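Local coordinates for protein restriction endonuclease EcoP15I, modification subunit (Escherichia coli, PDB 4ZCF) that methylates one adenine in the sequence CAGCAG, using S-adenosyl-L-methionine, and serves as the DNA-recognising Mod subunit of a type III restriction-modification enzyme, at residues A[120-125]-A[180-185]; A[176-181]-A[205-210]; A[192-197]-A[252-257]; A[209-214]-A[243-248]. All coordinates share one frame; numbering follows the deposited sequence.

The four contacts lie within one methyltransferase domain. Contacts 1, 2 and 4 are buried and share elements: helix 171-188 serves contacts 1 and 2, and helix 204-215 serves contacts 2 and 4. Leu182 of contact 1 touches Leu207 and Val210 of contact 2 and Cys211 of contact 4, so these three form one continuous layer on the sheet. Contact 3 sits at the start of strand 193-199, is only partly buried and comes within about 4 Å of the DNA at its nearest atom. Contacts 2, 3 and 4 all reach the second subunit. Contacts 1 and 2 are joined by apolar groups alone; contact 4 adds an aromatic face and a hydrogen bond, whereas contact 3 sets backbone oxygens against aliphatic carbons.

Contact 1: A[120-125]-A[180-185]; sequences IYIDPP and PRLYIA
Ile120 and Ala185 make the tighter of two side-chain meetings between the strand at 120-122 and the helix at 180-185. Their CA atoms are 8.2 Å apart, and the tip of the isoleucine closes the gap: Ile120 CD1 lies 3.8 Å from Ala185 CB and equally near Ala185 O. With CG1 anti to the carbonyl carbon (chi1 -61°) and chi2 extended, Ile120 sends CD1 outward to the small alanine. One pair further along, the elements stand wider apart, with 10.1 Å between the CA atoms of Ile122 and Leu182. Two branched side chains span that distance, crossing obliquely, with Ile122 CD1 4.0 Å from Leu182 CD2. No hydrogen bond joins the segments, and Phe440 packs on Ile120, Ile122 and Ala185, adding to the apolar surroundings.

The loose side begins past Ile122, where the chain leaves the strand as a loop. Asp123 and Pro125 are partly exposed there, and Asp123 OD2 forms a salt bridge with Lys418. A helix laid over a central parallel strand that runs directly into Asp-Pro-Pro-Tyr, residues 123-126, predicted to bind S-adenosyl methionine, is typical of the Rossmann-like fold of amino-methyltransferases.

Contact 2: A[176-181]-A[205-210]; sequences TFIYPR and SQLKLV
Ile178 and Val210 bring together two neighbouring helices of the Rossmann-like layer: helix 171-188 precedes strand 193-199 in the chain, and helix 204-215 follows it. The short segments run roughly the same way, their N-to-C directions 32° apart, and their axes come no closer than 11.1 Å. That spacing fits the small buried area of 137 Å², with the contacts all between side chains. In the first shell, Ile178 CD1 meets Val210 CG1 at 3.6 Å, the two side chains meeting at a slant, and lies more loosely, at 4.4 Å, from Leu207 CD1. With CG opposite the backbone N (chi1 -177°), the Tyr179 ring is placed so that its CD2 edge meets Val210 CG2 at 3.9 Å, near the ring plane.

Further out, Val210 also packs on Leu175 and Trp60, and Leu207 on Leu182 and Trp174. Pro180 CD lies against the Tyr179 ring edge, and Pro180 marks a kink, since the backbone N atoms of 180 and 181 make no bond to the preceding turn. On the far flank of 205-210, Gln206 and Leu209 pack on the second subunit. Back on the first helix, Arg181 NH1 gives Phe177 O a weak hydrogen bond of 2.9 Å.

Contact 3: A[192-197]-A[252-257]; sequences DGTIFI and EQLISE
Asp192 and Leu254 bring the two backbones together, their CA atoms 4.3 Å apart. The approach is local: at Asp192 the chain turns a corner and then runs off as a strand through Ile197, while 252-257 is an irregular loop. No hydrogen bond crosses between the segments. Instead, the carbonyl of Gln253 faces the side of Asp192, with Gln253 O against Asp192 CB, and the CB atoms of the same two residues are 4.4 Å apart.

The carboxylate of Asp192 turns away from the loop, and its OD1 forms a salt bridge with Arg190. Leu254 provides the apolar part. With CG anti to the backbone N (chi1 179°), it extends CD1 back to the strand, 3.7 Å from Thr194 CG2 and 3.9 Å from Asp192 O. The leucine and threonine side chains cross at about a right angle, so the meeting is a methyl-to-methyl touch and not a broad overlap. Leu254 also packs on Thr248, whose OG1 is hydrogen-bonded to Gly193 O.

Outward, Ile255 O accepts a hydrogen bond from Asn236 of the second subunit, and Ser256 packs on a DNA phosphate. The loop follows strand 241-248, which pairs antiparallel with 193-199; this reversed strand lies between 193-199 and 220-227, as in the class I methyltransferase fold.

Contact 4: A[209-214]-A[243-248]; sequences LVCDEI and YIIVYT. With MN (manganese (II) ion), chain G.
The helix layer over the sheet of this alpha/beta methyltransferase fold is joined here by Cys211 and Asp212 to Tyr247. Helix 209-214 and strand 243-248 run almost parallel, 5° apart, with axes 10.2 Å from each other. Cys211 CB sits over one face of the Tyr247 ring, 3.7 Å from its centroid, a CH-pi contact, while Cys211 SG lies over the same face and also touches Ile245 CD1. Asp212 starts out directed away from the strand, but with CG anti to the carbonyl carbon (chi1 -75°) its carboxylate comes back to the ring edge, where Tyr247 OH donates to Asp212 OD1 over 2.7 Å from 50° above the carboxylate plane. Glu213, which follows Asp212, binds a manganese ion through OE2.

Tyr247 OH also lies near Lys208 O, a second probable partner, while Lys208 NZ makes a weak bond to the hydroxyl and a long, weak ion pair with Asp212 OD1. A phenylalanine here, lacking the hydroxyl, would probably leave Asp212 without this donor and freer to turn. Donation from the buried tyrosine, with the lysine nearby, would be expected to favour the ionised form of Asp212.

Contact 1: A[120-125]-A[180-185]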
loop_
_atom_site.group_PDB
_atom_site.type_symbol
_atom_site.label_atom_id
_atom_site.label_comp_id
_atom_site.label_asym_id
_atom_site.label_seq_id
_atom_site.Cartn_x
_atom_site.Cartn_y
_atom_site.Cartn_z
ATOM N N ILE A 120 -10.132 -1.515 -6.693
ATOM C CA ILE A 120 -11.023 -0.511 -6.156
ATOM C C ILE A 120 -10.694 0.787 -6.839
ATOM O O ILE A 120 -9.533 1.194 -6.852
ATOM C CB ILE A 120 -10.921 -0.364 -4.611
ATOM C CG1 ILE A 120 -11.299 -1.705 -3.878
ATOM C CG2 ILE A 120 -11.741 0.850 -4.100
ATOM C CD1 ILE A 120 -11.193 -1.658 -2.333
ATOM N N TYR A 121 -11.708 1.429 -7.446
ATOM C CA TYR A 121 -11.588 2.776 -7.983
ATOM C C TYR A 121 -12.603 3.606 -7.240
ATOM O O TYR A 121 -13.754 3.221 -7.182
ATOM C CB TYR A 121 -11.834 2.891 -9.508
ATOM C CG TYR A 121 -11.829 4.354 -9.926
ATOM C CD1 TYR A 121 -10.653 5.109 -9.874
ATOM C CD2 TYR A 121 -13.021 5.031 -10.168
ATOM C CE1 TYR A 121 -10.656 6.475 -10.134
ATOM C CE2 TYR A 121 -13.037 6.409 -10.379
ATOM C CZ TYR A 121 -11.848 7.118 -10.393
ATOM O OH TYR A 121 -11.849 8.464 -10.626
ATOM N N ILE A 122 -12.204 4.732 -6.684
ATOM C CA ILE A 122 -13.136 5.634 -5.996
ATOM C C ILE A 122 -12.901 7.093 -6.357
ATOM O O ILE A 122 -11.763 7.506 -6.525
ATOM C CB ILE A 122 -13.304 5.435 -4.445
ATOM C CG1 ILE A 122 -11.979 5.343 -3.688
ATOM C CG2 ILE A 122 -14.269 4.312 -4.112
ATOM C CD1 ILE A 122 -12.089 5.871 -2.206
ATOM N N ASP A 123 -13.992 7.862 -6.497
ATOM C CA ASP A 123 -13.923 9.300 -6.729
ATOM C C ASP A 123 -14.596 9.942 -5.503
ATOM O O ASP A 123 -15.807 10.161 -5.489
ATOM C CB ASP A 123 -14.563 9.687 -8.062
ATOM C CG ASP A 123 -14.675 11.167 -8.367
ATOM O OD1 ASP A 123 -13.814 11.939 -7.897
ATOM O OD2 ASP A 123 -15.573 11.541 -9.161
ATOM N N PRO A 124 -13.843 10.142 -4.406
ATOM C CA PRO A 124 -14.462 10.691 -3.200
ATOM C C PRO A 124 -14.697 12.189 -3.342
ATOM O O PRO A 124 -14.206 12.783 -4.300
ATOM C CB PRO A 124 -13.433 10.371 -2.115
ATOM C CG PRO A 124 -12.131 10.452 -2.812
ATOM C CD PRO A 124 -12.399 9.905 -4.201
ATOM N N PRO A 125 -15.451 12.835 -2.439
ATOM C CA PRO A 125 -15.546 14.298 -2.538
ATOM C C PRO A 125 -14.156 14.884 -2.251
ATOM O O PRO A 125 -13.409 14.400 -1.376
ATOM C CB PRO A 125 -16.585 14.681 -1.476
ATOM C CG PRO A 125 -16.619 13.540 -0.508
ATOM C CD PRO A 125 -16.128 12.304 -1.229
ATOM N N PRO A 180 -12.528 5.347 8.017
ATOM C CA PRO A 180 -13.161 4.039 8.229
ATOM C C PRO A 180 -13.536 3.330 6.936
ATOM O O PRO A 180 -13.568 2.095 6.892
ATOM C CB PRO A 180 -14.360 4.379 9.097
ATOM C CG PRO A 180 -14.698 5.783 8.743
ATOM C CD PRO A 180 -13.374 6.431 8.571
ATOM N N ARG A 181 -13.814 4.109 5.889
ATOM C CA ARG A 181 -14.154 3.610 4.556
ATOM C C ARG A 181 -12.953 2.899 3.886
ATOM O O ARG A 181 -13.071 1.730 3.485
ATOM C CB ARG A 181 -14.736 4.750 3.720
ATOM C CG ARG A 181 -16.141 5.122 4.208
ATOM C CD ARG A 181 -16.528 6.542 3.919
ATOM N NE ARG A 181 -17.923 6.797 4.288
ATOM C CZ ARG A 181 -18.337 7.103 5.515
ATOM N NH1 ARG A 181 -17.459 7.226 6.513
ATOM N NH2 ARG A 181 -19.629 7.272 5.761
ATOM N N LEU A 182 -11.770 3.557 3.907
ATOM C CA LEU A 182 -10.499 3.027 3.403
ATOM C C LEU A 182 -10.033 1.868 4.256
ATOM O O LEU A 182 -9.460 0.914 3.725
ATOM C CB LEU A 182 -9.436 4.129 3.433
ATOM C CG LEU A 182 -9.594 5.320 2.457
ATOM C CD1 LEU A 182 -8.381 6.183 2.521
ATOM C CD2 LEU A 182 -9.824 4.855 0.989
ATOM N N TYR A 183 -10.285 1.938 5.591
ATOM C CA TYR A 183 -9.937 0.885 6.528
ATOM C C TYR A 183 -10.678 -0.406 6.206
ATOM O O TYR A 183 -10.032 -1.444 6.075
ATOM C CB TYR A 183 -10.160 1.344 7.989
ATOM C CG TYR A 183 -9.686 0.333 9.013
ATOM C CD1 TYR A 183 -8.364 0.323 9.456
ATOM C CD2 TYR A 183 -10.540 -0.662 9.486
ATOM C CE1 TYR A 183 -7.913 -0.631 10.376
ATOM C CE2 TYR A 183 -10.096 -1.631 10.386
ATOM C CZ TYR A 183 -8.791 -1.590 10.856
ATOM O OH TYR A 183 -8.364 -2.536 11.755
ATOM N N ILE A 184 -12.014 -0.352 6.064
ATOM C CA ILE A 184 -12.843 -1.531 5.719
ATOM C C ILE A 184 -12.567 -2.026 4.320
ATOM O O ILE A 184 -12.515 -3.229 4.128
ATOM C CB ILE A 184 -14.387 -1.340 5.973
ATOM C CG1 ILE A 184 -14.701 -0.911 7.448
ATOM C CG2 ILE A 184 -15.199 -2.596 5.557
ATOM C CD1 ILE A 184 -14.373 -1.982 8.572
ATOM N N ALA A 185 -12.425 -1.106 3.339
ATOM C CA ALA A 185 -12.142 -1.450 1.946
ATOM C C ALA A 185 -10.887 -2.285 1.842
ATOM O O ALA A 185 -10.917 -3.272 1.107
ATOM C CB ALA A 185 -12.017 -0.199 1.088
#

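Contact 2: A[176-181]-A[205-210]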
loop_
_atom_site.group_PDB
_atom_site.type_symbol
_atom_site.label_atom_id
_atom_site.label_comp_id
_atom_site.label_asym_id
_atom_site.label_seq_id
_atom_site.Cartn_x
_atom_site.Cartn_y
_atom_site.Cartn_z
ATOM N N THR A 176 -11.746 12.192 9.015
ATOM C CA THR A 176 -12.676 11.445 9.870
ATOM C C THR A 176 -13.663 10.706 8.956
ATOM O O THR A 176 -14.058 9.578 9.259
ATOM C CB THR A 176 -13.382 12.394 10.884
ATOM O OG1 THR A 176 -12.409 13.214 11.538
ATOM C CG2 THR A 176 -14.210 11.642 11.937
ATOM N N PHE A 177 -14.053 11.344 7.842
ATOM C CA PHE A 177 -14.963 10.773 6.852
ATOM C C PHE A 177 -14.351 9.605 6.059
ATOM O O PHE A 177 -14.966 8.537 6.051
ATOM C CB PHE A 177 -15.572 11.866 5.950
ATOM C CG PHE A 177 -16.335 11.360 4.738
ATOM C CD1 PHE A 177 -17.500 10.616 4.888
ATOM C CD2 PHE A 177 -15.892 11.641 3.451
ATOM C CE1 PHE A 177 -18.188 10.138 3.777
ATOM C CE2 PHE A 177 -16.569 11.148 2.345
ATOM C CZ PHE A 177 -17.714 10.403 2.514
ATOM N N ILE A 178 -13.153 9.772 5.419
ATOM C CA ILE A 178 -12.559 8.668 4.622
ATOM C C ILE A 178 -11.945 7.512 5.379
ATOM O O ILE A 178 -12.061 6.390 4.897
ATOM C CB ILE A 178 -11.678 9.080 3.398
ATOM C CG1 ILE A 178 -10.622 10.113 3.774
ATOM C CG2 ILE A 178 -12.518 9.545 2.190
ATOM C CD1 ILE A 178 -9.356 9.569 4.360
ATOM N N TYR A 179 -11.199 7.775 6.488
ATOM C CA TYR A 179 -10.520 6.734 7.275
ATOM C C TYR A 179 -11.291 5.400 7.426
ATOM O O TYR A 179 -10.723 4.360 7.042
ATOM C CB TYR A 179 -10.026 7.251 8.655
ATOM C CG TYR A 179 -9.256 6.205 9.449
ATOM C CD1 TYR A 179 -9.920 5.200 10.147
ATOM C CD2 TYR A 179 -7.861 6.188 9.452
ATOM C CE1 TYR A 179 -9.224 4.180 10.789
ATOM C CE2 TYR A 179 -7.153 5.186 10.119
ATOM C CZ TYR A 179 -7.843 4.185 10.787
ATOM O OH TYR A 179 -7.183 3.169 11.443
ATOM N N PRO A 180 -12.528 5.347 8.017
ATOM C CA PRO A 180 -13.161 4.039 8.229
ATOM C C PRO A 180 -13.536 3.330 6.936
ATOM O O PRO A 180 -13.568 2.095 6.892
ATOM C CB PRO A 180 -14.360 4.379 9.097
ATOM C CG PRO A 180 -14.698 5.783 8.743
ATOM C CD PRO A 180 -13.374 6.431 8.571
ATOM N N ARG A 181 -13.814 4.109 5.889
ATOM C CA ARG A 181 -14.154 3.610 4.556
ATOM C C ARG A 181 -12.953 2.899 3.886
ATOM O O ARG A 181 -13.071 1.730 3.485
ATOM C CB ARG A 181 -14.736 4.750 3.720
ATOM C CG ARG A 181 -16.141 5.122 4.208
ATOM C CD ARG A 181 -16.528 6.542 3.919
ATOM N NE ARG A 181 -17.923 6.797 4.288
ATOM C CZ ARG A 181 -18.337 7.103 5.515
ATOM N NH1 ARG A 181 -17.459 7.226 6.513
ATOM N NH2 ARG A 181 -19.629 7.272 5.761
ATOM N N SER A 205 -2.007 15.514 -0.250
ATOM C CA SER A 205 -1.002 15.192 0.784
ATOM C C SER A 205 -1.598 14.486 1.989
ATOM O O SER A 205 -1.063 13.453 2.397
ATOM C CB SER A 205 -0.251 16.447 1.213
ATOM O OG SER A 205 -0.109 17.337 0.118
ATOM N N GLN A 206 -2.740 14.991 2.508
ATOM C CA GLN A 206 -3.488 14.422 3.655
ATOM C C GLN A 206 -3.998 13.016 3.406
ATOM O O GLN A 206 -3.938 12.190 4.316
ATOM C CB GLN A 206 -4.650 15.324 4.065
ATOM C CG GLN A 206 -4.202 16.610 4.772
ATOM C CD GLN A 206 -3.686 17.718 3.868
ATOM O OE1 GLN A 206 -3.722 17.671 2.618
ATOM N NE2 GLN A 206 -3.214 18.762 4.506
ATOM N N LEU A 207 -4.485 12.724 2.181
ATOM C CA LEU A 207 -4.953 11.381 1.814
ATOM C C LEU A 207 -3.781 10.446 1.655
ATOM O O LEU A 207 -3.848 9.305 2.101
ATOM C CB LEU A 207 -5.731 11.440 0.501
ATOM C CG LEU A 207 -6.091 10.120 -0.195
ATOM C CD1 LEU A 207 -7.131 9.270 0.630
ATOM C CD2 LEU A 207 -6.532 10.399 -1.612
ATOM N N LYS A 208 -2.727 10.911 0.994
ATOM C CA LYS A 208 -1.517 10.152 0.738
ATOM C C LYS A 208 -0.895 9.735 2.051
ATOM O O LYS A 208 -0.469 8.581 2.172
ATOM C CB LYS A 208 -0.517 10.974 -0.106
ATOM C CG LYS A 208 -0.555 10.673 -1.595
ATOM C CD LYS A 208 0.033 9.283 -1.962
ATOM C CE LYS A 208 1.541 9.241 -2.053
ATOM N NZ LYS A 208 2.173 9.087 -0.713
ATOM N N LEU A 209 -0.897 10.655 3.049
ATOM C CA LEU A 209 -0.404 10.367 4.402
ATOM C C LEU A 209 -1.291 9.388 5.183
ATOM O O LEU A 209 -0.744 8.507 5.856
ATOM C CB LEU A 209 -0.050 11.641 5.205
ATOM C CG LEU A 209 1.182 12.455 4.682
ATOM C CD1 LEU A 209 1.584 13.511 5.660
ATOM C CD2 LEU A 209 2.388 11.568 4.420
ATOM N N VAL A 210 -2.639 9.463 5.026
ATOM C CA VAL A 210 -3.564 8.496 5.661
ATOM C C VAL A 210 -3.493 7.119 4.997
ATOM O O VAL A 210 -3.705 6.111 5.667
ATOM C CB VAL A 210 -5.005 9.027 5.868
ATOM C CG1 VAL A 210 -5.861 8.858 4.631
ATOM C CG2 VAL A 210 -5.671 8.366 7.062
#

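Contact 3: A[192-197]-A[252-257]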
loop_
_atom_site.group_PDB
_atom_site.type_symbol
_atom_site.label_atom_id
_atom_site.label_comp_id
_atom_site.label_asym_id
_atom_site.label_seq_id
_atom_site.Cartn_x
_atom_site.Cartn_y
_atom_site.Cartn_z
ATOM N N ASP A 192 -2.978 -9.444 -4.055
ATOM C CA ASP A 192 -2.447 -8.986 -5.343
ATOM C C ASP A 192 -3.290 -7.824 -5.926
ATOM O O ASP A 192 -3.113 -7.466 -7.081
ATOM C CB ASP A 192 -2.394 -10.192 -6.320
ATOM C CG ASP A 192 -3.723 -10.759 -6.805
ATOM O OD1 ASP A 192 -4.775 -10.460 -6.180
ATOM O OD2 ASP A 192 -3.716 -11.499 -7.804
ATOM N N GLY A 193 -4.240 -7.330 -5.122
ATOM C CA GLY A 193 -5.202 -6.283 -5.444
ATOM C C GLY A 193 -4.678 -4.886 -5.235
ATOM O O GLY A 193 -3.621 -4.700 -4.619
ATOM N N THR A 194 -5.399 -3.892 -5.819
ATOM C CA THR A 194 -5.048 -2.464 -5.837
ATOM C C THR A 194 -6.227 -1.524 -5.637
ATOM O O THR A 194 -7.340 -1.827 -6.039
ATOM C CB THR A 194 -4.346 -2.072 -7.167
ATOM O OG1 THR A 194 -5.079 -2.582 -8.280
ATOM C CG2 THR A 194 -2.900 -2.523 -7.244
ATOM N N ILE A 195 -5.964 -0.374 -5.033
ATOM C CA ILE A 195 -6.902 0.725 -4.862
ATOM C C ILE A 195 -6.378 1.909 -5.691
ATOM O O ILE A 195 -5.180 2.125 -5.730
ATOM C CB ILE A 195 -7.213 1.097 -3.368
ATOM C CG1 ILE A 195 -8.265 2.241 -3.276
ATOM C CG2 ILE A 195 -5.941 1.412 -2.559
ATOM C CD1 ILE A 195 -9.003 2.384 -1.970
ATOM N N PHE A 196 -7.277 2.634 -6.372
ATOM C CA PHE A 196 -7.059 3.853 -7.175
ATOM C C PHE A 196 -7.989 4.938 -6.567
ATOM O O PHE A 196 -9.172 4.670 -6.349
ATOM C CB PHE A 196 -7.438 3.564 -8.641
ATOM C CG PHE A 196 -6.473 2.716 -9.443
ATOM C CD1 PHE A 196 -6.381 1.351 -9.233
ATOM C CD2 PHE A 196 -5.665 3.286 -10.420
ATOM C CE1 PHE A 196 -5.479 0.565 -9.970
ATOM C CE2 PHE A 196 -4.784 2.497 -11.176
ATOM C CZ PHE A 196 -4.713 1.136 -10.959
ATOM N N ILE A 197 -7.439 6.119 -6.188
ATOM C CA ILE A 197 -8.192 7.221 -5.558
ATOM C C ILE A 197 -7.968 8.534 -6.262
ATOM O O ILE A 197 -6.856 9.067 -6.218
ATOM C CB ILE A 197 -7.954 7.384 -4.027
ATOM C CG1 ILE A 197 -7.869 6.030 -3.283
ATOM C CG2 ILE A 197 -9.024 8.327 -3.398
ATOM C CD1 ILE A 197 -7.418 6.104 -1.830
ATOM N N GLU A 252 4.348 -7.374 -2.384
ATOM C CA GLU A 252 5.022 -8.641 -2.671
ATOM C C GLU A 252 4.167 -9.528 -3.562
ATOM O O GLU A 252 4.706 -10.218 -4.424
ATOM C CB GLU A 252 5.336 -9.387 -1.359
ATOM C CG GLU A 252 6.134 -8.586 -0.339
ATOM C CD GLU A 252 7.625 -8.475 -0.609
ATOM O OE1 GLU A 252 8.346 -9.476 -0.385
ATOM O OE2 GLU A 252 8.075 -7.383 -1.023
ATOM N N GLN A 253 2.838 -9.512 -3.367
ATOM C CA GLN A 253 1.924 -10.349 -4.152
ATOM C C GLN A 253 1.430 -9.654 -5.412
ATOM O O GLN A 253 0.805 -10.276 -6.271
ATOM C CB GLN A 253 0.770 -10.886 -3.285
ATOM C CG GLN A 253 1.219 -11.829 -2.150
ATOM C CD GLN A 253 1.990 -13.022 -2.661
ATOM O OE1 GLN A 253 3.114 -13.292 -2.242
ATOM N NE2 GLN A 253 1.437 -13.733 -3.610
ATOM N N LEU A 254 1.765 -8.381 -5.544
ATOM C CA LEU A 254 1.417 -7.564 -6.689
ATOM C C LEU A 254 2.247 -7.977 -7.902
ATOM O O LEU A 254 3.471 -8.143 -7.816
ATOM C CB LEU A 254 1.630 -6.075 -6.354
ATOM C CG LEU A 254 1.339 -5.056 -7.468
ATOM C CD1 LEU A 254 -0.157 -4.963 -7.797
ATOM C CD2 LEU A 254 1.902 -3.706 -7.098
ATOM N N ILE A 255 1.568 -8.142 -9.033
ATOM C CA ILE A 255 2.196 -8.481 -10.310
ATOM C C ILE A 255 3.269 -7.427 -10.614
ATOM O O ILE A 255 3.044 -6.221 -10.439
ATOM C CB ILE A 255 1.136 -8.695 -11.424
ATOM C CG1 ILE A 255 1.719 -9.441 -12.621
ATOM C CG2 ILE A 255 0.401 -7.415 -11.792
ATOM C CD1 ILE A 255 0.726 -10.229 -13.373
ATOM N N SER A 256 4.469 -7.915 -10.918
ATOM C CA SER A 256 5.668 -7.106 -11.141
ATOM C C SER A 256 5.579 -6.040 -12.264
ATOM O O SER A 256 6.258 -5.016 -12.182
ATOM C CB SER A 256 6.872 -8.019 -11.339
ATOM O OG SER A 256 6.712 -8.777 -12.525
ATOM N N GLU A 257 4.711 -6.269 -13.260
ATOM C CA GLU A 257 4.545 -5.472 -14.467
ATOM C C GLU A 257 3.082 -5.291 -14.869
ATOM O O GLU A 257 2.273 -6.222 -14.738
ATOM C CB GLU A 257 5.242 -6.251 -15.585
ATOM C CG GLU A 257 5.632 -5.498 -16.841
ATOM C CD GLU A 257 6.347 -6.383 -17.851
ATOM O OE1 GLU A 257 6.623 -7.564 -17.537
ATOM O OE2 GLU A 257 6.636 -5.888 -18.963
#

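Contact 4: A[209-214]-A[243-248]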
loop_
_atom_site.group_PDB
_atom_site.type_symbol
_atom_site.label_atom_id
_atom_site.label_comp_id
_atom_site.label_asym_id
_atom_site.label_seq_id
_atom_site.Cartn_x
_atom_site.Cartn_y
_atom_site.Cartn_z
ATOM N N LEU A 209 -0.897 10.655 3.049
ATOM C CA LEU A 209 -0.404 10.367 4.402
ATOM C C LEU A 209 -1.291 9.388 5.183
ATOM O O LEU A 209 -0.744 8.507 5.856
ATOM C CB LEU A 209 -0.050 11.641 5.205
ATOM C CG LEU A 209 1.182 12.455 4.682
ATOM C CD1 LEU A 209 1.584 13.511 5.660
ATOM C CD2 LEU A 209 2.388 11.568 4.420
ATOM N N VAL A 210 -2.639 9.463 5.026
ATOM C CA VAL A 210 -3.564 8.496 5.661
ATOM C C VAL A 210 -3.493 7.119 4.997
ATOM O O VAL A 210 -3.705 6.111 5.667
ATOM C CB VAL A 210 -5.005 9.027 5.868
ATOM C CG1 VAL A 210 -5.861 8.858 4.631
ATOM C CG2 VAL A 210 -5.671 8.366 7.062
ATOM N N CYS A 211 -3.154 7.070 3.691
ATOM C CA CYS A 211 -2.997 5.817 2.946
ATOM C C CYS A 211 -1.744 5.116 3.367
ATOM O O CYS A 211 -1.684 3.882 3.362
ATOM C CB CYS A 211 -3.006 6.069 1.447
ATOM S SG CYS A 211 -4.653 6.233 0.744
ATOM N N ASP A 212 -0.726 5.912 3.724
ATOM C CA ASP A 212 0.530 5.439 4.288
ATOM C C ASP A 212 0.211 4.734 5.598
ATOM O O ASP A 212 0.602 3.591 5.764
ATOM C CB ASP A 212 1.518 6.599 4.478
ATOM C CG ASP A 212 2.181 7.111 3.194
ATOM O OD1 ASP A 212 2.129 6.399 2.169
ATOM O OD2 ASP A 212 2.801 8.213 3.234
ATOM N N GLU A 213 -0.635 5.342 6.442
ATOM C CA GLU A 213 -1.087 4.767 7.712
ATOM C C GLU A 213 -1.824 3.444 7.533
ATOM O O GLU A 213 -1.383 2.432 8.091
ATOM C CB GLU A 213 -1.999 5.778 8.450
ATOM C CG GLU A 213 -1.489 6.224 9.807
ATOM C CD GLU A 213 -1.748 5.213 10.896
ATOM O OE1 GLU A 213 -2.931 4.848 11.100
ATOM O OE2 GLU A 213 -0.764 4.758 11.525
ATOM N N ILE A 214 -2.945 3.453 6.752
ATOM C CA ILE A 214 -3.815 2.297 6.489
ATOM C C ILE A 214 -3.137 1.193 5.657
ATOM O O ILE A 214 -3.363 0.015 5.943
ATOM C CB ILE A 214 -5.231 2.765 5.920
ATOM C CG1 ILE A 214 -6.000 3.627 6.932
ATOM C CG2 ILE A 214 -6.134 1.628 5.371
ATOM C CD1 ILE A 214 -6.687 4.794 6.314
ATOM N N TYR A 243 -5.135 14.226 -9.554
ATOM C CA TYR A 243 -4.361 13.007 -9.337
ATOM C C TYR A 243 -5.187 11.756 -9.159
ATOM O O TYR A 243 -6.378 11.817 -8.924
ATOM C CB TYR A 243 -3.430 13.184 -8.102
ATOM C CG TYR A 243 -2.697 14.513 -8.023
ATOM C CD1 TYR A 243 -1.441 14.673 -8.599
ATOM C CD2 TYR A 243 -3.250 15.599 -7.348
ATOM C CE1 TYR A 243 -0.773 15.899 -8.554
ATOM C CE2 TYR A 243 -2.587 16.832 -7.291
ATOM C CZ TYR A 243 -1.338 16.969 -7.877
ATOM O OH TYR A 243 -0.669 18.168 -7.828
ATOM N N ILE A 244 -4.522 10.621 -9.258
ATOM C CA ILE A 244 -5.011 9.269 -9.009
ATOM C C ILE A 244 -3.888 8.580 -8.204
ATOM O O ILE A 244 -2.839 8.268 -8.770
ATOM C CB ILE A 244 -5.435 8.482 -10.290
ATOM C CG1 ILE A 244 -6.412 9.349 -11.179
ATOM C CG2 ILE A 244 -6.048 7.097 -9.906
ATOM C CD1 ILE A 244 -6.929 8.787 -12.504
ATOM N N ILE A 245 -4.082 8.452 -6.869
ATOM C CA ILE A 245 -3.150 7.762 -5.978
ATOM C C ILE A 245 -3.434 6.246 -6.079
ATOM O O ILE A 245 -4.583 5.851 -6.186
ATOM C CB ILE A 245 -3.086 8.307 -4.519
ATOM C CG1 ILE A 245 -4.147 7.716 -3.626
ATOM C CG2 ILE A 245 -3.061 9.845 -4.432
ATOM C CD1 ILE A 245 -3.760 7.803 -2.186
ATOM N N VAL A 246 -2.388 5.414 -6.144
ATOM C CA VAL A 246 -2.528 3.961 -6.319
ATOM C C VAL A 246 -1.777 3.234 -5.192
ATOM O O VAL A 246 -0.647 3.600 -4.870
ATOM C CB VAL A 246 -2.044 3.518 -7.738
ATOM C CG1 VAL A 246 -2.333 2.053 -8.005
ATOM C CG2 VAL A 246 -2.650 4.382 -8.835
ATOM N N TYR A 247 -2.426 2.262 -4.553
ATOM C CA TYR A 247 -1.831 1.451 -3.485
ATOM C C TYR A 247 -2.207 -0.001 -3.735
ATOM O O TYR A 247 -3.135 -0.288 -4.474
ATOM C CB TYR A 247 -2.299 1.895 -2.069
ATOM C CG TYR A 247 -1.588 3.106 -1.490
ATOM C CD1 TYR A 247 -1.838 4.387 -1.977
ATOM C CD2 TYR A 247 -0.678 2.975 -0.444
ATOM C CE1 TYR A 247 -1.165 5.497 -1.478
ATOM C CE2 TYR A 247 0.006 4.082 0.062
ATOM C CZ TYR A 247 -0.259 5.343 -0.445
ATOM O OH TYR A 247 0.349 6.455 0.079
ATOM N N THR A 248 -1.452 -0.906 -3.146
ATOM C CA THR A 248 -1.647 -2.344 -3.240
ATOM C C THR A 248 -1.901 -2.884 -1.834
ATOM O O THR A 248 -1.603 -2.183 -0.863
ATOM C CB THR A 248 -0.462 -2.988 -3.986
ATOM O OG1 THR A 248 -0.693 -4.382 -4.157
ATOM C CG2 THR A 248 0.867 -2.748 -3.317
HETATM MN MN MN G . 0.232 4.557 13.658
#